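Local coordinates for protein sensory box/response regulator (Mycobacterium smegmatis, PDB 5YRP) that contains an EAL domain, a signalling-type domain built as a modified TIM barrel, which binds a magnesium ion toward the C-terminal ends of its barrel strands, at residues 7-12 / 229-234; 21-27 / 80-85. All coordinates share one frame; numbering follows the deposited sequence.

Contact 1: residues 7-12 / 229-234; sequences VLHYLP and SKPILG
Tyr-10 and Ile-232 form a single antiparallel bridge of the hydrogen-bonded type, their CA atoms 5.1 Å apart, where an otherwise irregular segment runs back past strand 7-12. Tyr-10 N donates to Ile-232 O at 2.7 Å, and Ile-232 N returns the bond to Tyr-10 O at 2.8 Å, almost straight at the hydrogen (175°). Beside this pair the CA of Pro-231 leans on Tyr-10 O as a CH...O donor. Proline suits the place just before Ile-232: the bridge uses the N and O of Ile-232 and asks no N-H of Pro-231, whose rigid ring can then be spent on packing.

That ring supports His-9. Pro-231 CB sits over one imidazole face, 3.5 Å from the centroid, in a CH-pi contact. CG of His-9 lies anti to the backbone N (chi1 -154°), which swings the ring across the proline and brings NE2 within 3.0 Å of Pro-231 O, a weak, bent hydrogen bond. Leu-11 CD1 lies alongside Pro-231 CG at 4.2 Å, both side chains pointing the same way. Tyr-10 extends its ring toward the backbone of Gly-234, with CE2 3.7 Å from Gly-234 CA; Ile-232 O lies at the ring edge. Trp-71 meets the same tyrosine edge-to-face, and Met-237 of helix 234-243 touches Tyr-10, Pro-12 and Ile-232.

Leu-233 is the N-cap of that helix, and Glu-236 accepts a hydrogen bond from its backbone N. The arrangement fastens the loop leading into the last helix of the EAL-domain barrel onto its first strand.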
ATOM      1  N   VAL A   7      -6.234  31.847   7.175  1.00 74.35           N
ATOM      2  CA  VAL A   7      -5.735  32.360   5.901  1.00 69.86           C
ATOM      3  C   VAL A   7      -5.063  31.235   5.122  1.00 64.87           C
ATOM      4  O   VAL A   7      -4.532  30.295   5.714  1.00 62.86           O
ATOM      5  CB  VAL A   7      -4.746  33.529   6.118  1.00 70.29           C
ATOM      6  CG1 VAL A   7      -3.517  33.080   6.904  1.00 69.71           C
ATOM      7  CG2 VAL A   7      -4.347  34.167   4.792  1.00 70.97           C
ATOM      8  N   LEU A   8      -5.095  31.332   3.798  1.00 61.52           N
ATOM      9  CA  LEU A   8      -4.494  30.306   2.957  1.00 60.86           C
ATOM     10  C   LEU A   8      -2.977  30.413   2.901  1.00 59.44           C
ATOM     11  O   LEU A   8      -2.390  31.475   3.099  1.00 57.18           O
ATOM     12  CB  LEU A   8      -5.080  30.312   1.543  1.00 61.77           C
ATOM     13  CG  LEU A   8      -6.405  29.562   1.353  1.00 62.29           C
ATOM     14  CD1 LEU A   8      -6.879  29.719  -0.083  1.00 63.09           C
ATOM     15  CD2 LEU A   8      -6.305  28.083   1.701  1.00 61.76           C
ATOM     16  N   HIS A   9      -2.378  29.273   2.586  1.00 60.14           N
ATOM     17  CA  HIS A   9      -0.951  29.021   2.705  1.00 60.47           C
ATOM     18  C   HIS A   9      -0.597  28.223   1.471  1.00 58.79           C
ATOM     19  O   HIS A   9      -1.309  27.282   1.126  1.00 60.40           O
ATOM     20  CB  HIS A   9      -0.711  28.178   3.961  1.00 63.33           C
ATOM     21  CG  HIS A   9       0.645  28.339   4.571  1.00 65.72           C
ATOM     22  ND1 HIS A   9       1.152  27.442   5.487  1.00 65.66           N
ATOM     23  CD2 HIS A   9       1.594  29.293   4.412  1.00 67.91           C
ATOM     24  CE1 HIS A   9       2.351  27.839   5.872  1.00 67.79           C
ATOM     25  NE2 HIS A   9       2.646  28.956   5.230  1.00 69.23           N
ATOM     26  N   TYR A  10       0.476  28.583   0.785  1.00 55.98           N
ATOM     27  CA  TYR A  10       0.784  27.922  -0.481  1.00 53.94           C
ATOM     28  C   TYR A  10       2.161  27.290  -0.498  1.00 52.32           C
ATOM     29  O   TYR A  10       3.173  27.979  -0.409  1.00 50.60           O
ATOM     30  CB  TYR A  10       0.637  28.899  -1.629  1.00 54.71           C
ATOM     31  CG  TYR A  10      -0.767  29.389  -1.816  1.00 55.75           C
ATOM     32  CD1 TYR A  10      -1.658  28.695  -2.629  1.00 55.46           C
ATOM     33  CD2 TYR A  10      -1.210  30.544  -1.181  1.00 55.82           C
ATOM     34  CE1 TYR A  10      -2.954  29.137  -2.807  1.00 56.61           C
ATOM     35  CE2 TYR A  10      -2.506  30.997  -1.354  1.00 58.05           C
ATOM     36  CZ  TYR A  10      -3.375  30.290  -2.168  1.00 58.23           C
ATOM     37  OH  TYR A  10      -4.667  30.734  -2.346  1.00 59.60           O
ATOM     38  N   LEU A  11       2.175  25.965  -0.605  1.00 52.79           N
ATOM     39  CA  LEU A  11       3.408  25.190  -0.686  1.00 53.26           C
ATOM     40  C   LEU A  11       3.725  24.951  -2.155  1.00 52.65           C
ATOM     41  O   LEU A  11       3.047  24.155  -2.805  1.00 53.15           O
ATOM     42  CB  LEU A  11       3.238  23.853   0.044  1.00 54.35           C
ATOM     43  CG  LEU A  11       4.349  22.806  -0.076  1.00 55.35           C
ATOM     44  CD1 LEU A  11       5.717  23.394   0.246  1.00 56.89           C
ATOM     45  CD2 LEU A  11       4.055  21.628   0.839  1.00 55.37           C
ATOM     46  N   PRO A  12       4.750  25.640  -2.689  1.00 51.99           N
ATOM     47  CA  PRO A  12       5.009  25.499  -4.113  1.00 51.94           C
ATOM     48  C   PRO A  12       5.679  24.182  -4.467  1.00 52.89           C
ATOM     49  O   PRO A  12       6.421  23.607  -3.666  1.00 51.07           O
ATOM     50  CB  PRO A  12       5.941  26.669  -4.422  1.00 52.16           C
ATOM     51  CG  PRO A  12       6.646  26.928  -3.153  1.00 52.05           C
ATOM     52  CD  PRO A  12       5.716  26.543  -2.041  1.00 52.71           C
ATOM     53  N   SER A 229      11.255  24.900  -1.104  1.00 58.05           N
ATOM     54  CA  SER A 229      10.607  26.157  -0.768  1.00 57.50           C
ATOM     55  C   SER A 229       9.625  25.982   0.378  1.00 58.93           C
ATOM     56  O   SER A 229       8.860  25.021   0.412  1.00 58.88           O
ATOM     57  CB  SER A 229       9.867  26.718  -1.971  1.00 57.90           C
ATOM     58  OG  SER A 229       9.024  27.785  -1.575  1.00 57.96           O
ATOM     59  N   LYS A 230       9.638  26.943   1.296  1.00 62.07           N
ATOM     60  CA  LYS A 230       8.740  26.934   2.451  1.00 63.28           C
ATOM     61  C   LYS A 230       7.326  27.250   1.975  1.00 61.68           C
ATOM     62  O   LYS A 230       7.150  27.801   0.883  1.00 62.69           O
ATOM     63  CB  LYS A 230       9.155  27.984   3.493  1.00 66.89           C
ATOM     64  CG  LYS A 230      10.636  28.024   3.860  1.00 70.33           C
ATOM     65  CD  LYS A 230      11.058  26.841   4.720  1.00 73.31           C
ATOM     66  CE  LYS A 230      12.569  26.806   4.927  1.00 74.87           C
ATOM     67  NZ  LYS A 230      13.087  27.995   5.665  1.00 76.83           N
ATOM     68  N   PRO A 231       6.309  26.899   2.780  1.00 59.37           N
ATOM     69  CA  PRO A 231       4.957  27.351   2.455  1.00 58.06           C
ATOM     70  C   PRO A 231       4.795  28.857   2.670  1.00 56.67           C
ATOM     71  O   PRO A 231       5.161  29.374   3.727  1.00 55.09           O
ATOM     72  CB  PRO A 231       4.076  26.558   3.423  1.00 58.23           C
ATOM     73  CG  PRO A 231       4.889  25.377   3.812  1.00 59.21           C
ATOM     74  CD  PRO A 231       6.303  25.867   3.830  1.00 59.45           C
ATOM     75  N   ILE A 232       4.247  29.538   1.665  1.00 56.72           N
ATOM     76  CA  ILE A 232       4.188  31.003   1.634  1.00 57.94           C
ATOM     77  C   ILE A 232       2.807  31.533   1.258  1.00 57.97           C
ATOM     78  O   ILE A 232       1.994  30.821   0.659  1.00 57.45           O
ATOM     79  CB  ILE A 232       5.221  31.591   0.647  1.00 59.30           C
ATOM     80  CG1 ILE A 232       5.032  31.000  -0.757  1.00 59.53           C
ATOM     81  CG2 ILE A 232       6.636  31.346   1.158  1.00 59.69           C
ATOM     82  CD1 ILE A 232       5.858  31.670  -1.833  1.00 59.16           C
ATOM     83  N   LEU A 233       2.570  32.798   1.600  1.00 57.69           N
ATOM     84  CA  LEU A 233       1.273  33.451   1.389  1.00 57.40           C
ATOM     85  C   LEU A 233       1.004  33.722  -0.086  1.00 57.41           C
ATOM     86  O   LEU A 233       1.914  33.709  -0.910  1.00 58.57           O
ATOM     87  CB  LEU A 233       1.199  34.770   2.168  1.00 57.61           C
ATOM     88  CG  LEU A 233       1.163  34.652   3.695  1.00 57.19           C
ATOM     89  CD1 LEU A 233       1.560  35.957   4.367  1.00 56.20           C
ATOM     90  CD2 LEU A 233      -0.214  34.215   4.166  1.00 58.03           C
ATOM     91  N   GLY A 234      -0.257  33.985  -0.401  1.00 57.83           N
ATOM     92  CA  GLY A 234      -0.677  34.235  -1.777  1.00 59.64           C
ATOM     93  C   GLY A 234       0.100  35.366  -2.428  1.00 61.63           C
ATOM     94  O   GLY A 234       0.477  35.281  -3.596  1.00 65.36           O
TER

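Contact 2: residues 21-27 / 80-85; sequences VLAAEAL and IVLRIN. With MG (magnesium ion), chain C.
Glu-25 and Asn-85 come together at the magnesium ion, where strand 21-29 and the C-terminal end of strand 81-86 face it. Glu-25 binds through one carboxylate oxygen, with OE2 2.4 Å from the magnesium ion, while OE1 turns aside. Its extended chain, with CG anti to the backbone N (chi1 -176°), spans the distance from the strand to the ion, for which glutamate is long enough. Asn-85, also part of the site, crosses it at about a right angle, its amide plane turned 57° from the carboxylate. Glu-117 and Asp-147 complete the metal site.

Behind this shell, the parallel pairing of strands 21-27 and 81-85 sets where the ligands start. Val-81 N bonds to Leu-22 O at 3.2 Å and Ala-24 N to Val-81 O at 3.1 Å. The ladder goes on from Arg-83 N to Ala-24 O at 3.0 Å, then from Ala-26 N to Arg-83 O at 2.7 Å. Ala-23, Glu-25, Val-81 and Arg-83 put their side chains on one face of the sheet; Ala-24, Ala-26, Leu-82 and Ile-84 occupy the other, where small and branched apolar groups suit packing against helices 52-73 and 234-243.

Arg-83 runs extended past Ala-23, whose CB meets the guanidinium at its edge, 3.2 Å from NH1. The same NH1 forms a salt bridge with Glu-13, the residue that Leu-22 and Ala-23 both face in a classic beta bulge.

Three carboxylates and an asparagine, from four successive strands of the sheet, gather round the ion. The positive magnesium ion probably offsets the repulsion among these carboxylates, while the paired strands hold their starting points in place.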
ATOM      1  N   VAL A  21       8.776  26.685 -10.774  1.00 56.11           N
ATOM      2  CA  VAL A  21       7.517  26.374 -10.097  1.00 55.18           C
ATOM      3  C   VAL A  21       6.491  25.827 -11.096  1.00 54.78           C
ATOM      4  O   VAL A  21       6.041  26.544 -11.991  1.00 52.52           O
ATOM      5  CB  VAL A  21       6.931  27.617  -9.392  1.00 55.60           C
ATOM      6  CG1 VAL A  21       5.598  27.292  -8.732  1.00 55.84           C
ATOM      7  CG2 VAL A  21       7.904  28.156  -8.352  1.00 55.32           C
ATOM      8  N   LEU A  22       6.127  24.557 -10.924  1.00 55.14           N
ATOM      9  CA  LEU A  22       5.171  23.877 -11.808  1.00 54.92           C
ATOM     10  C   LEU A  22       3.750  23.904 -11.261  1.00 55.69           C
ATOM     11  O   LEU A  22       2.780  23.869 -12.025  1.00 55.29           O
ATOM     12  CB  LEU A  22       5.590  22.426 -12.028  1.00 54.38           C
ATOM     13  CG  LEU A  22       7.030  22.196 -12.487  1.00 54.84           C
ATOM     14  CD1 LEU A  22       7.227  20.720 -12.768  1.00 55.18           C
ATOM     15  CD2 LEU A  22       7.385  23.019 -13.716  1.00 55.32           C
ATOM     16  N   ALA A  23       3.633  23.941  -9.938  1.00 56.53           N
ATOM     17  CA  ALA A  23       2.331  24.003  -9.279  1.00 55.82           C
ATOM     18  C   ALA A  23       2.450  24.558  -7.867  1.00 54.11           C
ATOM     19  O   ALA A  23       3.551  24.775  -7.367  1.00 53.99           O
ATOM     20  CB  ALA A  23       1.701  22.618  -9.250  1.00 56.40           C
ATOM     21  N   ALA A  24       1.303  24.789  -7.238  1.00 53.66           N
ATOM     22  CA  ALA A  24       1.240  25.244  -5.849  1.00 52.41           C
ATOM     23  C   ALA A  24       0.069  24.604  -5.125  1.00 51.47           C
ATOM     24  O   ALA A  24      -1.072  24.752  -5.548  1.00 51.16           O
ATOM     25  CB  ALA A  24       1.110  26.752  -5.796  1.00 52.28           C
ATOM     26  N   GLU A  25       0.360  23.901  -4.032  1.00 51.84           N
ATOM     27  CA  GLU A  25      -0.670  23.257  -3.218  1.00 51.69           C
ATOM     28  C   GLU A  25      -1.206  24.238  -2.188  1.00 50.88           C
ATOM     29  O   GLU A  25      -0.455  24.724  -1.342  1.00 49.93           O
ATOM     30  CB  GLU A  25      -0.117  22.011  -2.509  1.00 52.69           C
ATOM     31  CG  GLU A  25      -1.154  21.218  -1.708  1.00 53.41           C
ATOM     32  CD  GLU A  25      -0.559  20.052  -0.925  1.00 54.04           C
ATOM     33  OE1 GLU A  25       0.677  19.942  -0.849  1.00 56.18           O
ATOM     34  OE2 GLU A  25      -1.328  19.236  -0.377  1.00 53.93           O
ATOM     35  N   ALA A  26      -2.503  24.521  -2.269  1.00 51.38           N
ATOM     36  CA  ALA A  26      -3.181  25.365  -1.287  1.00 52.39           C
ATOM     37  C   ALA A  26      -3.362  24.622   0.038  1.00 53.32           C
ATOM     38  O   ALA A  26      -3.942  23.536   0.084  1.00 53.52           O
ATOM     39  CB  ALA A  26      -4.528  25.825  -1.821  1.00 52.29           C
ATOM     40  N   LEU A  27      -2.840  25.218   1.104  1.00 55.02           N
ATOM     41  CA  LEU A  27      -2.990  24.713   2.465  1.00 57.22           C
ATOM     42  C   LEU A  27      -3.480  25.856   3.341  1.00 59.58           C
ATOM     43  O   LEU A  27      -3.385  27.013   2.954  1.00 59.92           O
ATOM     44  CB  LEU A  27      -1.652  24.209   2.997  1.00 57.07           C
ATOM     45  CG  LEU A  27      -0.940  23.149   2.155  1.00 57.60           C
ATOM     46  CD1 LEU A  27       0.513  23.006   2.585  1.00 57.99           C
ATOM     47  CD2 LEU A  27      -1.665  21.820   2.257  1.00 57.60           C
ATOM     48  N   ILE A  80       0.418  27.073 -14.608  1.00 64.83           N
ATOM     49  CA  ILE A  80       0.762  26.150 -13.532  1.00 62.28           C
ATOM     50  C   ILE A  80      -0.516  25.513 -13.017  1.00 60.59           C
ATOM     51  O   ILE A  80      -1.612  25.974 -13.323  1.00 59.89           O
ATOM     52  CB  ILE A  80       1.467  26.860 -12.361  1.00 62.12           C
ATOM     53  CG1 ILE A  80       0.565  27.941 -11.758  1.00 62.51           C
ATOM     54  CG2 ILE A  80       2.778  27.470 -12.828  1.00 62.07           C
ATOM     55  CD1 ILE A  80       0.957  28.351 -10.358  1.00 62.54           C
ATOM     56  N   VAL A  81      -0.369  24.462 -12.223  1.00 60.77           N
ATOM     57  CA  VAL A  81      -1.516  23.774 -11.637  1.00 60.96           C
ATOM     58  C   VAL A  81      -1.724  24.262 -10.201  1.00 59.67           C
ATOM     59  O   VAL A  81      -0.767  24.588  -9.504  1.00 58.94           O
ATOM     60  CB  VAL A  81      -1.329  22.239 -11.663  1.00 61.65           C
ATOM     61  CG1 VAL A  81      -2.559  21.525 -11.115  1.00 62.28           C
ATOM     62  CG2 VAL A  81      -1.043  21.762 -13.081  1.00 60.85           C
ATOM     63  N   LEU A  82      -2.984  24.324  -9.781  1.00 58.46           N
ATOM     64  CA  LEU A  82      -3.337  24.631  -8.396  1.00 57.59           C
ATOM     65  C   LEU A  82      -3.841  23.363  -7.709  1.00 58.59           C
ATOM     66  O   LEU A  82      -4.912  22.854  -8.044  1.00 58.31           O
ATOM     67  CB  LEU A  82      -4.411  25.715  -8.343  1.00 56.86           C
ATOM     68  CG  LEU A  82      -4.859  26.146  -6.942  1.00 56.65           C
ATOM     69  CD1 LEU A  82      -3.808  27.014  -6.268  1.00 56.43           C
ATOM     70  CD2 LEU A  82      -6.184  26.883  -7.023  1.00 57.30           C
ATOM     71  N   ARG A  83      -3.067  22.860  -6.749  1.00 58.69           N
ATOM     72  CA  ARG A  83      -3.428  21.645  -6.025  1.00 59.14           C
ATOM     73  C   ARG A  83      -4.195  21.966  -4.749  1.00 59.13           C
ATOM     74  O   ARG A  83      -3.737  22.752  -3.926  1.00 58.28           O
ATOM     75  CB  ARG A  83      -2.186  20.819  -5.694  1.00 60.84           C
ATOM     76  CG  ARG A  83      -1.472  20.291  -6.927  1.00 61.88           C
ATOM     77  CD  ARG A  83      -0.658  19.032  -6.660  1.00 61.44           C
ATOM     78  NE  ARG A  83      -0.581  18.217  -7.871  1.00 62.11           N
ATOM     79  CZ  ARG A  83       0.210  18.464  -8.914  1.00 61.85           C
ATOM     80  NH1 ARG A  83       1.029  19.510  -8.916  1.00 62.93           N
ATOM     81  NH2 ARG A  83       0.184  17.657  -9.966  1.00 61.85           N
ATOM     82  N   ILE A  84      -5.364  21.349  -4.599  1.00 59.89           N
ATOM     83  CA  ILE A  84      -6.226  21.565  -3.439  1.00 60.03           C
ATOM     84  C   ILE A  84      -6.591  20.227  -2.822  1.00 60.49           C
ATOM     85  O   ILE A  84      -7.038  19.321  -3.518  1.00 61.54           O
ATOM     86  CB  ILE A  84      -7.510  22.309  -3.840  1.00 60.56           C
ATOM     87  CG1 ILE A  84      -7.165  23.728  -4.303  1.00 60.99           C
ATOM     88  CG2 ILE A  84      -8.497  22.365  -2.679  1.00 60.27           C
ATOM     89  CD1 ILE A  84      -8.103  24.264  -5.353  1.00 61.10           C
ATOM     90  N   ASN A  85      -6.405  20.117  -1.510  1.00 61.50           N
ATOM     91  CA  ASN A  85      -6.740  18.896  -0.789  1.00 60.93           C
ATOM     92  C   ASN A  85      -8.239  18.778  -0.615  1.00 61.97           C
ATOM     93  O   ASN A  85      -8.874  19.680  -0.072  1.00 64.90           O
ATOM     94  CB  ASN A  85      -6.061  18.875   0.574  1.00 60.11           C
ATOM     95  CG  ASN A  85      -4.561  18.728   0.466  1.00 60.21           C
ATOM     96  OD1 ASN A  85      -4.061  17.704   0.004  1.00 59.96           O
ATOM     97  ND2 ASN A  85      -3.835  19.753   0.889  1.00 60.98           N
TER
HETATM   98 MG    MG C 701      -1.519  16.910   0.250  1.00 35.83          MG

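In the fold
The two contacts lie about 10 Å apart, centre to centre, on one mixed sheet, in which strands 7-15 and 21-29 are antiparallel neighbours. Contact 1 joins the first strand to the loop before helix 234-243, and contact 2 is nested within the chain it encloses. They touch directly: Leu-11 O lies 3.0 Å from Glu-25 N, a probable hydrogen bond. Residues 229-234 run along the edge of strand 7-15 away from strand 21-29, in a partly buried contact, while contact 2 lies deep inside, beside the magnesium ion. Strand 21-29, which carries Glu-25, is bordered by strand 7-15 of contact 1 and by strand 81-86, so the loop before the last helix lies one strand away from a metal ligand.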